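Local coordinates for protein glutathione S-transferase (Natrialba magadii ATCC 43099, PDB 6GZF) that belongs to the Xi class of glutathione transferases and probably works as a glutathionyl-hydroquinone reductase, acting on glutathione conjugates, at residues Asp95-Phe99 with Val114-Leu120; Val85-Tyr91 with Lys103-Asp109; Asp170-Tyr176 with Ala232-Glu238. All coordinates share one frame; numbering follows the deposited sequence.

Contact 1: Asp95-Phe99 with Val114-Leu120; sequences DGWQF and VDYLREL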
loop_
_atom_site.group_PDB
_atom_site.type_symbol
_atom_site.label_atom_id
_atom_site.label_comp_id
_atom_site.label_asym_id
_atom_site.label_seq_id
_atom_site.Cartn_x
_atom_site.Cartn_y
_atom_site.Cartn_z
ATOM N N ASP A 95 -6.981 -21.904 13.768
ATOM C CA ASP A 95 -8.263 -22.326 14.323
ATOM C C ASP A 95 -9.410 -21.404 13.914
ATOM O O ASP A 95 -10.545 -21.587 14.352
ATOM C CB ASP A 95 -8.177 -22.401 15.848
ATOM C CG ASP A 95 -7.181 -23.439 16.326
ATOM O OD1 ASP A 95 -7.119 -24.530 15.720
ATOM O OD2 ASP A 95 -6.463 -23.165 17.310
ATOM N N GLY A 96 -9.113 -20.417 13.075
ATOM C CA GLY A 96 -10.121 -19.470 12.629
ATOM C C GLY A 96 -10.470 -18.458 13.703
ATOM O O GLY A 96 -9.670 -18.205 14.603
ATOM N N TRP A 97 -11.664 -17.876 13.604
ATOM C CA TRP A 97 -12.138 -16.913 14.596
ATOM C C TRP A 97 -12.113 -17.516 15.996
ATOM O O TRP A 97 -12.702 -18.570 16.235
ATOM C CB TRP A 97 -13.557 -16.441 14.264
ATOM C CG TRP A 97 -13.674 -15.582 13.037
ATOM C CD1 TRP A 97 -14.386 -15.865 11.907
ATOM C CD2 TRP A 97 -13.080 -14.294 12.823
ATOM N NE1 TRP A 97 -14.267 -14.839 11.002
ATOM C CE2 TRP A 97 -13.471 -13.862 11.540
ATOM C CE3 TRP A 97 -12.253 -13.468 13.591
ATOM C CZ2 TRP A 97 -13.062 -12.640 11.007
ATOM C CZ3 TRP A 97 -11.850 -12.254 13.060
ATOM C CH2 TRP A 97 -12.255 -11.852 11.780
ATOM N N GLN A 98 -11.430 -16.846 16.918
ATOM C CA GLN A 98 -11.314 -17.344 18.283
ATOM C C GLN A 98 -11.803 -16.323 19.305
ATOM O O GLN A 98 -11.940 -15.138 18.999
ATOM C CB GLN A 98 -9.866 -17.732 18.591
ATOM C CG GLN A 98 -8.904 -16.561 18.660
ATOM C CD GLN A 98 -7.481 -16.995 18.954
ATOM O OE1 GLN A 98 -7.190 -18.189 19.040
ATOM N NE2 GLN A 98 -6.587 -16.026 19.113
ATOM N N PHE A 99 -12.066 -16.796 20.518
ATOM C CA PHE A 99 -12.510 -15.925 21.598
ATOM C C PHE A 99 -11.381 -15.666 22.591
ATOM O O PHE A 99 -10.815 -16.598 23.162
ATOM C CB PHE A 99 -13.718 -16.532 22.317
ATOM C CG PHE A 99 -14.957 -16.593 21.471
ATOM C CD1 PHE A 99 -15.195 -17.677 20.641
ATOM C CD2 PHE A 99 -15.884 -15.565 21.503
ATOM C CE1 PHE A 99 -16.333 -17.733 19.862
ATOM C CE2 PHE A 99 -17.024 -15.616 20.727
ATOM C CZ PHE A 99 -17.250 -16.702 19.905
ATOM N N VAL A 114 -17.314 -21.083 24.125
ATOM C CA VAL A 114 -16.428 -21.852 23.261
ATOM C C VAL A 114 -15.102 -21.132 23.037
ATOM O O VAL A 114 -15.026 -19.906 23.126
ATOM C CB VAL A 114 -17.086 -22.143 21.897
ATOM C CG1 VAL A 114 -18.345 -22.973 22.085
ATOM C CG2 VAL A 114 -17.405 -20.847 21.172
ATOM N N ASP A 115 -14.059 -21.903 22.753
ATOM C CA ASP A 115 -12.748 -21.340 22.459
ATOM C C ASP A 115 -12.733 -20.717 21.069
ATOM O O ASP A 115 -12.180 -19.637 20.866
ATOM C CB ASP A 115 -11.663 -22.412 22.567
ATOM C CG ASP A 115 -11.545 -22.985 23.964
ATOM O OD1 ASP A 115 -11.619 -22.205 24.938
ATOM O OD2 ASP A 115 -11.378 -24.217 24.089
ATOM N N TYR A 116 -13.355 -21.402 20.115
ATOM C CA TYR A 116 -13.336 -20.961 18.727
ATOM C C TYR A 116 -14.737 -20.925 18.125
ATOM O O TYR A 116 -15.642 -21.621 18.585
ATOM C CB TYR A 116 -12.430 -21.873 17.900
ATOM C CG TYR A 116 -11.084 -22.114 18.541
ATOM C CD1 TYR A 116 -10.095 -21.143 18.502
ATOM C CD2 TYR A 116 -10.803 -23.309 19.190
ATOM C CE1 TYR A 116 -8.864 -21.351 19.091
ATOM C CE2 TYR A 116 -9.572 -23.528 19.781
ATOM C CZ TYR A 116 -8.607 -22.545 19.727
ATOM O OH TYR A 116 -7.380 -22.756 20.312
ATOM N N LEU A 117 -14.902 -20.109 17.088
ATOM C CA LEU A 117 -16.197 -19.935 16.439
ATOM C C LEU A 117 -16.631 -21.191 15.692
ATOM O O LEU A 117 -17.824 -21.416 15.481
ATOM C CB LEU A 117 -16.150 -18.747 15.476
ATOM C CG LEU A 117 -17.491 -18.145 15.052
ATOM C CD1 LEU A 117 -18.116 -17.365 16.198
ATOM C CD2 LEU A 117 -17.322 -17.260 13.824
ATOM N N ARG A 118 -15.661 -22.009 15.295
ATOM C CA ARG A 118 -15.950 -23.220 14.536
ATOM C C ARG A 118 -16.712 -24.242 15.376
ATOM O O ARG A 118 -17.436 -25.078 14.839
ATOM C CB ARG A 118 -14.658 -23.834 13.992
ATOM C CG ARG A 118 -13.553 -24.026 15.018
ATOM C CD ARG A 118 -12.249 -24.401 14.328
ATOM N NE ARG A 118 -11.170 -24.697 15.266
ATOM C CZ ARG A 118 -10.890 -25.913 15.726
ATOM N NH1 ARG A 118 -11.615 -26.954 15.337
ATOM N NH2 ARG A 118 -9.887 -26.088 16.574
ATOM N N GLU A 119 -16.551 -24.163 16.693
ATOM C CA GLU A 119 -17.283 -25.034 17.606
ATOM C C GLU A 119 -18.778 -24.737 17.554
ATOM O O GLU A 119 -19.606 -25.642 17.660
ATOM C CB GLU A 119 -16.765 -24.875 19.037
ATOM C CG GLU A 119 -15.316 -25.284 19.228
ATOM C CD GLU A 119 -14.816 -25.008 20.634
ATOM O OE1 GLU A 119 -15.367 -25.597 21.588
ATOM O OE2 GLU A 119 -13.874 -24.201 20.782
ATOM N N LEU A 120 -19.113 -23.462 17.388
ATOM C CA LEU A 120 -20.504 -23.027 17.336
ATOM C C LEU A 120 -21.205 -23.539 16.081
ATOM O O LEU A 120 -22.363 -23.956 16.136
ATOM C CB LEU A 120 -20.583 -21.502 17.400
ATOM C CG LEU A 120 -20.388 -20.899 18.792
ATOM C CD1 LEU A 120 -20.055 -19.423 18.693
ATOM C CD2 LEU A 120 -21.629 -21.117 19.644
HETATM O O HOH W 1 -13.359 -20.735 14.803
#
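The carbonyl oxygen of W97 is gripped twice: L117 N donates to W97 O over 2.8 Å in a nearly straight bond (175° at the hydrogen), and a water donates to the same oxygen. That water also donates to D95 O and accepts from R118 N, so it links the D95-W97 backbone to the first turn of helix 117-124. Two residues along, F99 N donates to D115 O over 2.9 Å. The two backbone bonds flank Q98 and Y116, which form a single antiparallel, non-hydrogen-bonded pair with their CA atoms 4.2 Å apart.

Side chains close in around this pair. D95 CB stands 3.7 Å from the Y116 ring centroid, 22° off its normal, a CH-pi contact over one face; D115 CB covers the opposite face, and Q98 CB approaches the ring edge at CD1. CG of R118 lies between the backbone N and the carbonyl carbon (chi1 51°), and the chain then runs extended to NE, which carries NH2 to 3.3 Å from D95 OD1 in a salt bridge whose hydrogen bond is weak. Further along, F99 CE1 meets V114 CG2 at 3.5 Å, and F99 CZ touches L117 CD1.

With its carbonyl held by a backbone bond and a water, and its CB packed on L117 CB at 3.7 Å, the main chain of W97, a predicted glutathione-binding residue, is probably well anchored here, while the indole extends beyond the 114-120 segment.

Contact 2: Val85-Tyr91 with Lys103-Asp109; sequences VSVVDPY and KEGCTHD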
loop_
_atom_site.group_PDB
_atom_site.type_symbol
_atom_site.label_atom_id
_atom_site.label_comp_id
_atom_site.label_asym_id
_atom_site.label_seq_id
_atom_site.Cartn_x
_atom_site.Cartn_y
_atom_site.Cartn_z
ATOM N N VAL A 85 -24.481 -9.370 22.104
ATOM C CA VAL A 85 -23.391 -9.492 21.144
ATOM C C VAL A 85 -22.082 -9.961 21.787
ATOM O O VAL A 85 -21.737 -9.557 22.898
ATOM C CB VAL A 85 -23.153 -8.145 20.412
ATOM C CG1 VAL A 85 -22.818 -7.037 21.402
ATOM C CG2 VAL A 85 -22.066 -8.281 19.357
ATOM N N SER A 86 -21.373 -10.840 21.084
ATOM C CA SER A 86 -20.037 -11.260 21.485
ATOM C C SER A 86 -19.021 -10.823 20.433
ATOM O O SER A 86 -19.293 -10.889 19.235
ATOM C CB SER A 86 -19.976 -12.776 21.684
ATOM O OG SER A 86 -20.746 -13.177 22.805
ATOM N N VAL A 87 -17.855 -10.374 20.883
ATOM C CA VAL A 87 -16.817 -9.912 19.970
ATOM C C VAL A 87 -15.624 -10.858 19.955
ATOM O O VAL A 87 -14.969 -11.062 20.976
ATOM C CB VAL A 87 -16.331 -8.501 20.336
ATOM C CG1 VAL A 87 -15.279 -8.039 19.346
ATOM C CG2 VAL A 87 -17.502 -7.532 20.367
ATOM N N VAL A 88 -15.344 -11.428 18.787
ATOM C CA VAL A 88 -14.250 -12.378 18.640
ATOM C C VAL A 88 -12.902 -11.675 18.508
ATOM O O VAL A 88 -12.835 -10.477 18.236
ATOM C CB VAL A 88 -14.461 -13.291 17.417
ATOM C CG1 VAL A 88 -15.790 -14.022 17.525
ATOM C CG2 VAL A 88 -14.410 -12.478 16.139
ATOM N N ASP A 89 -11.833 -12.439 18.709
ATOM C CA ASP A 89 -10.466 -11.937 18.593
ATOM C C ASP A 89 -10.187 -11.460 17.168
ATOM O O ASP A 89 -10.356 -12.219 16.214
ATOM C CB ASP A 89 -9.476 -13.038 19.003
ATOM C CG ASP A 89 -8.064 -12.522 19.240
ATOM O OD1 ASP A 89 -7.723 -11.416 18.773
ATOM O OD2 ASP A 89 -7.281 -13.240 19.897
ATOM N N PRO A 90 -9.770 -10.190 17.019
ATOM C CA PRO A 90 -9.382 -9.645 15.713
ATOM C C PRO A 90 -8.232 -10.419 15.076
ATOM O O PRO A 90 -8.134 -10.463 13.850
ATOM C CB PRO A 90 -8.963 -8.204 16.041
ATOM C CG PRO A 90 -8.713 -8.195 17.515
ATOM C CD PRO A 90 -9.695 -9.169 18.075
ATOM N N TYR A 91 -7.374 -11.020 15.896
ATOM C CA TYR A 91 -6.321 -11.885 15.381
ATOM C C TYR A 91 -6.819 -13.322 15.309
ATOM O O TYR A 91 -7.470 -13.811 16.232
ATOM C CB TYR A 91 -5.061 -11.808 16.248
ATOM C CG TYR A 91 -3.952 -12.727 15.776
ATOM C CD1 TYR A 91 -3.038 -12.307 14.818
ATOM C CD2 TYR A 91 -3.819 -14.013 16.286
ATOM C CE1 TYR A 91 -2.026 -13.144 14.378
ATOM C CE2 TYR A 91 -2.813 -14.856 15.852
ATOM C CZ TYR A 91 -1.919 -14.416 14.899
ATOM O OH TYR A 91 -0.915 -15.252 14.468
ATOM N N LYS A 103 -8.445 -9.819 25.991
ATOM C CA LYS A 103 -7.974 -8.853 25.006
ATOM C C LYS A 103 -8.935 -7.671 24.897
ATOM O O LYS A 103 -10.152 -7.839 24.976
ATOM C CB LYS A 103 -7.796 -9.526 23.644
ATOM C CG LYS A 103 -7.015 -8.705 22.632
ATOM C CD LYS A 103 -6.634 -9.551 21.429
ATOM C CE LYS A 103 -5.806 -8.759 20.434
ATOM N NZ LYS A 103 -5.357 -9.603 19.293
ATOM N N GLU A 104 -8.376 -6.476 24.721
ATOM C CA GLU A 104 -9.160 -5.245 24.671
ATOM C C GLU A 104 -10.172 -5.244 23.527
ATOM O O GLU A 104 -9.812 -5.440 22.367
ATOM C CB GLU A 104 -8.232 -4.035 24.541
ATOM C CG GLU A 104 -8.950 -2.713 24.318
ATOM C CD GLU A 104 -9.824 -2.316 25.491
ATOM O OE1 GLU A 104 -9.408 -2.546 26.646
ATOM O OE2 GLU A 104 -10.923 -1.771 25.257
ATOM N N GLY A 105 -11.438 -5.022 23.867
ATOM C CA GLY A 105 -12.497 -4.949 22.877
ATOM C C GLY A 105 -13.173 -6.283 22.623
ATOM O O GLY A 105 -14.240 -6.343 22.014
ATOM N N CYS A 106 -12.550 -7.358 23.097
ATOM C CA CYS A 106 -13.070 -8.701 22.880
ATOM C C CYS A 106 -13.806 -9.221 24.108
ATOM O O CYS A 106 -13.551 -8.781 25.229
ATOM C CB CYS A 106 -11.936 -9.658 22.516
ATOM S SG CYS A 106 -10.732 -8.969 21.372
ATOM N N THR A 107 -14.722 -10.158 23.888
ATOM C CA THR A 107 -15.454 -10.785 24.981
ATOM C C THR A 107 -15.357 -12.302 24.888
ATOM O O THR A 107 -14.557 -12.839 24.120
ATOM C CB THR A 107 -16.943 -10.381 24.984
ATOM O OG1 THR A 107 -17.602 -10.953 23.848
ATOM C CG2 THR A 107 -17.093 -8.866 24.950
ATOM N N HIS A 108 -16.180 -12.987 25.674
ATOM C CA HIS A 108 -16.259 -14.439 25.617
ATOM C C HIS A 108 -17.542 -14.860 24.911
ATOM O O HIS A 108 -18.458 -14.055 24.742
ATOM C CB HIS A 108 -16.211 -15.041 27.022
ATOM C CG HIS A 108 -17.401 -14.698 27.865
ATOM N ND1 HIS A 108 -17.516 -13.502 28.540
ATOM C CD2 HIS A 108 -18.529 -15.393 28.139
ATOM C CE1 HIS A 108 -18.663 -13.476 29.194
ATOM N NE2 HIS A 108 -19.298 -14.613 28.968
ATOM N N ASP A 109 -17.603 -16.120 24.496
ATOM C CA ASP A 109 -18.825 -16.664 23.919
ATOM C C ASP A 109 -19.901 -16.745 24.996
ATOM O O ASP A 109 -19.888 -17.648 25.832
ATOM C CB ASP A 109 -18.568 -18.040 23.301
ATOM C CG ASP A 109 -19.848 -18.765 22.930
ATOM O OD1 ASP A 109 -20.806 -18.099 22.484
ATOM O OD2 ASP A 109 -19.897 -20.003 23.085
HETATM O O HOH W 2 -12.908 -12.689 22.122
#
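T107 pairs with V87 through both its backbone and its hydroxyl. T107 N donates to V87 O over 3.1 Å, while V87 N donates to T107 OG1 over 3.0 Å at 160°. The hydroxyl lies between the backbone N and the carbonyl carbon of T107 (chi1 69°), which directs it at the strand, where it takes the acceptor role that a backbone carbonyl would fill in a sheet. A water bridges V87 O and T107 O.

The middle is closely packed: V87 CG1 lies against G105 O, and C106 SG reaches P90 CD at 3.5 Å. The type II turn from K103 to C106, closed by C106 N to K103 O, presents G105 O and C106 SG.

The solvent side is looser at H108, which is exposed, its CB pointing away from the strand. From the partly exposed rim, K103 reaches in with a fully extended chain to the buried carboxylate of D89. Its NZ meets D89 OD1 at 3.0 Å on the syn lone pair, a salt bridge, and is shared with E295. D89 OD1 also accepts from Y91 N at 2.9 Å, an Asx turn, from 54° above the carboxylate plane; D89 OD2 is bound by T100 and Q98. Replacing D89 by an alanine removes the carboxylate, which would probably leave K103 with E295 alone of its two acidic partners, undo the Asx turn and deprive T100 and Q98 of their shared partner.

Strand 84-87 is the outermost on this side of the mixed sheet within the chain: strand 56-60 runs parallel to it as its neighbour, segment 103-109 borders it through V87, and helix 290-299 packs on P90 and C106 through H292.

Contact 3: Asp170-Tyr176 with Ala232-Glu238; sequences DLYPEGY and AGDRLTE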
loop_
_atom_site.group_PDB
_atom_site.type_symbol
_atom_site.label_atom_id
_atom_site.label_comp_id
_atom_site.label_asym_id
_atom_site.label_seq_id
_atom_site.Cartn_x
_atom_site.Cartn_y
_atom_site.Cartn_z
ATOM N N ASP A 170 -35.978 4.311 10.328
ATOM C CA ASP A 170 -36.412 3.428 9.254
ATOM C C ASP A 170 -35.406 3.444 8.105
ATOM O O ASP A 170 -35.490 4.277 7.203
ATOM C CB ASP A 170 -37.805 3.840 8.770
ATOM C CG ASP A 170 -38.405 2.853 7.789
ATOM O OD1 ASP A 170 -37.896 1.718 7.688
ATOM O OD2 ASP A 170 -39.403 3.211 7.131
ATOM N N LEU A 171 -34.454 2.515 8.149
ATOM C CA LEU A 171 -33.369 2.466 7.174
ATOM C C LEU A 171 -33.764 1.703 5.912
ATOM O O LEU A 171 -32.911 1.329 5.106
ATOM C CB LEU A 171 -32.125 1.834 7.799
ATOM C CG LEU A 171 -31.668 2.443 9.126
ATOM C CD1 LEU A 171 -30.651 1.545 9.809
ATOM C CD2 LEU A 171 -31.100 3.836 8.909
ATOM N N TYR A 172 -35.061 1.470 5.755
ATOM C CA TYR A 172 -35.601 0.841 4.555
ATOM C C TYR A 172 -37.007 1.386 4.316
ATOM O O TYR A 172 -37.980 0.631 4.323
ATOM C CB TYR A 172 -35.611 -0.682 4.711
ATOM C CG TYR A 172 -35.937 -1.467 3.460
ATOM C CD1 TYR A 172 -35.138 -1.378 2.328
ATOM C CD2 TYR A 172 -37.025 -2.329 3.427
ATOM C CE1 TYR A 172 -35.430 -2.108 1.190
ATOM C CE2 TYR A 172 -37.323 -3.062 2.296
ATOM C CZ TYR A 172 -36.522 -2.948 1.180
ATOM O OH TYR A 172 -36.816 -3.676 0.050
ATOM N N PRO A 173 -37.115 2.709 4.101
ATOM C CA PRO A 173 -38.406 3.401 4.139
ATOM C C PRO A 173 -39.239 3.243 2.872
ATOM O O PRO A 173 -38.709 2.938 1.806
ATOM C CB PRO A 173 -37.999 4.862 4.333
ATOM C CG PRO A 173 -36.708 4.969 3.607
ATOM C CD PRO A 173 -36.016 3.631 3.749
ATOM N N GLU A 174 -40.542 3.462 3.010
ATOM C CA GLU A 174 -41.477 3.368 1.896
ATOM C C GLU A 174 -41.153 4.393 0.813
ATOM O O GLU A 174 -40.946 5.571 1.103
ATOM C CB GLU A 174 -42.912 3.560 2.398
ATOM C CG GLU A 174 -43.881 4.101 1.357
ATOM C CD GLU A 174 -45.005 4.912 1.975
ATOM O OE1 GLU A 174 -44.889 5.294 3.159
ATOM O OE2 GLU A 174 -46.005 5.172 1.272
ATOM N N GLY A 175 -41.107 3.934 -0.433
ATOM C CA GLY A 175 -40.830 4.806 -1.558
ATOM C C GLY A 175 -39.364 4.815 -1.945
ATOM O O GLY A 175 -38.998 5.308 -3.012
ATOM N N TYR A 176 -38.521 4.265 -1.076
ATOM C CA TYR A 176 -37.082 4.227 -1.318
ATOM C C TYR A 176 -36.570 2.801 -1.502
ATOM O O TYR A 176 -35.491 2.591 -2.056
ATOM C CB TYR A 176 -36.325 4.891 -0.165
ATOM C CG TYR A 176 -36.550 6.381 -0.028
ATOM C CD1 TYR A 176 -35.763 7.287 -0.725
ATOM C CD2 TYR A 176 -37.538 6.881 0.810
ATOM C CE1 TYR A 176 -35.958 8.648 -0.598
ATOM C CE2 TYR A 176 -37.740 8.243 0.944
ATOM C CZ TYR A 176 -36.948 9.121 0.237
ATOM O OH TYR A 176 -37.146 10.476 0.364
ATOM N N ALA A 232 -29.441 6.828 -1.522
ATOM C CA ALA A 232 -30.812 6.811 -2.016
ATOM C C ALA A 232 -31.384 8.224 -2.016
ATOM O O ALA A 232 -32.552 8.435 -2.340
ATOM C CB ALA A 232 -31.677 5.881 -1.181
ATOM N N GLY A 233 -30.549 9.189 -1.639
ATOM C CA GLY A 233 -30.913 10.589 -1.723
ATOM C C GLY A 233 -31.250 11.248 -0.401
ATOM O O GLY A 233 -30.366 11.599 0.381
ATOM N N ASP A 234 -32.545 11.408 -0.154
ATOM C CA ASP A 234 -33.038 12.210 0.958
ATOM C C ASP A 234 -32.807 11.583 2.332
ATOM O O ASP A 234 -32.650 12.296 3.324
ATOM C CB ASP A 234 -34.533 12.479 0.768
ATOM C CG ASP A 234 -35.035 13.623 1.625
ATOM O OD1 ASP A 234 -34.273 14.592 1.831
ATOM O OD2 ASP A 234 -36.193 13.557 2.091
ATOM N N ARG A 235 -32.788 10.256 2.396
ATOM C CA ARG A 235 -32.793 9.573 3.686
ATOM C C ARG A 235 -31.668 8.558 3.873
ATOM O O ARG A 235 -31.175 7.968 2.912
ATOM C CB ARG A 235 -34.137 8.872 3.892
ATOM C CG ARG A 235 -35.345 9.769 3.697
ATOM C CD ARG A 235 -36.548 9.186 4.406
ATOM N NE ARG A 235 -36.252 8.939 5.812
ATOM C CZ ARG A 235 -37.021 8.223 6.624
ATOM N NH1 ARG A 235 -36.669 8.051 7.891
ATOM N NH2 ARG A 235 -38.139 7.677 6.168
ATOM N N LEU A 236 -31.279 8.362 5.129
ATOM C CA LEU A 236 -30.288 7.359 5.500
ATOM C C LEU A 236 -30.885 5.959 5.408
ATOM O O LEU A 236 -31.917 5.680 6.017
ATOM C CB LEU A 236 -29.771 7.618 6.917
ATOM C CG LEU A 236 -28.520 6.858 7.357
ATOM C CD1 LEU A 236 -27.295 7.411 6.656
ATOM C CD2 LEU A 236 -28.354 6.925 8.869
ATOM N N THR A 237 -30.242 5.080 4.644
ATOM C CA THR A 237 -30.761 3.731 4.435
ATOM C C THR A 237 -29.688 2.659 4.608
ATOM O O THR A 237 -28.537 2.962 4.918
ATOM C CB THR A 237 -31.379 3.579 3.030
ATOM O OG1 THR A 237 -30.372 3.800 2.036
ATOM C CG2 THR A 237 -32.517 4.572 2.828
ATOM N N GLU A 238 -30.082 1.403 4.403
ATOM C CA GLU A 238 -29.158 0.276 4.457
ATOM C C GLU A 238 -28.073 0.399 3.396
ATOM O O GLU A 238 -26.962 -0.101 3.571
ATOM C CB GLU A 238 -29.902 -1.046 4.270
ATOM C CG GLU A 238 -30.945 -1.354 5.327
ATOM C CD GLU A 238 -31.556 -2.732 5.143
ATOM O OE1 GLU A 238 -31.079 -3.477 4.261
ATOM O OE2 GLU A 238 -32.507 -3.070 5.875
#
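CG of R235 lies anti to its carbonyl carbon (chi1 -52°) and the chain is extended at chi2, which sets CG and CD against the ring of Y176; the bend at chi3 (55°) then carries the guanidinium to P173. The arginine atoms nearest the ring are CD, with R235 CD 3.8 Å from Y176 CE2, and CG, while the guanidinium plane stands nearly perpendicular to the ring (83°). Beyond the bend, R235 NH2 lies 3.4 Å from P173 CB, the arginine running antiparallel to the proline ring. The far end of the ring, Y176 OH, meets D234 CB, and A232 O sits at the ring edge.

At the other end, E238 N donates to L171 O over 2.9 Å. L171 CD2 packs 4.1 Å from L236 CD2, and P173 CD meets T237 CG2 at 3.7 Å. T237 is the N-cap of helix 238-247: its OG1 takes a weak bond from A239 N, and its own N donates to D240, resembling the N-capping box known from glutathione transferases.

The loop before helix 177-192 is thus fastened to the start of helix 238-247, with L171 and L236 both packing on L76 of helix 65-77, while E238 reaches R155 of helix 150-159 in a salt bridge.

How the contacts relate
Contacts 1 and 2 interlock along the chain: their segments alternate, 85-91, 95-99, 103-109, 114-120, within the long connection from strand 84-87 to helix 117-124. Their centres lie about 11 Å apart and they touch directly, Q98 O with D89 N and V114 N with D109 OD2, both in the thioredoxin-like N-terminal domain. Contact 3 comes later, in the C-terminal helical domain, on the opposite side of the chain's centre; it lies about 36 Å from contact 1 and about 32 Å from contact 2, centre to centre. Since contact 1 holds W97 and V88 of contact 2 packs on it, these two probably shape the predicted glutathione site, whereas contact 3 joins a loop to a helix start and packs on L76 of the N-terminal domain.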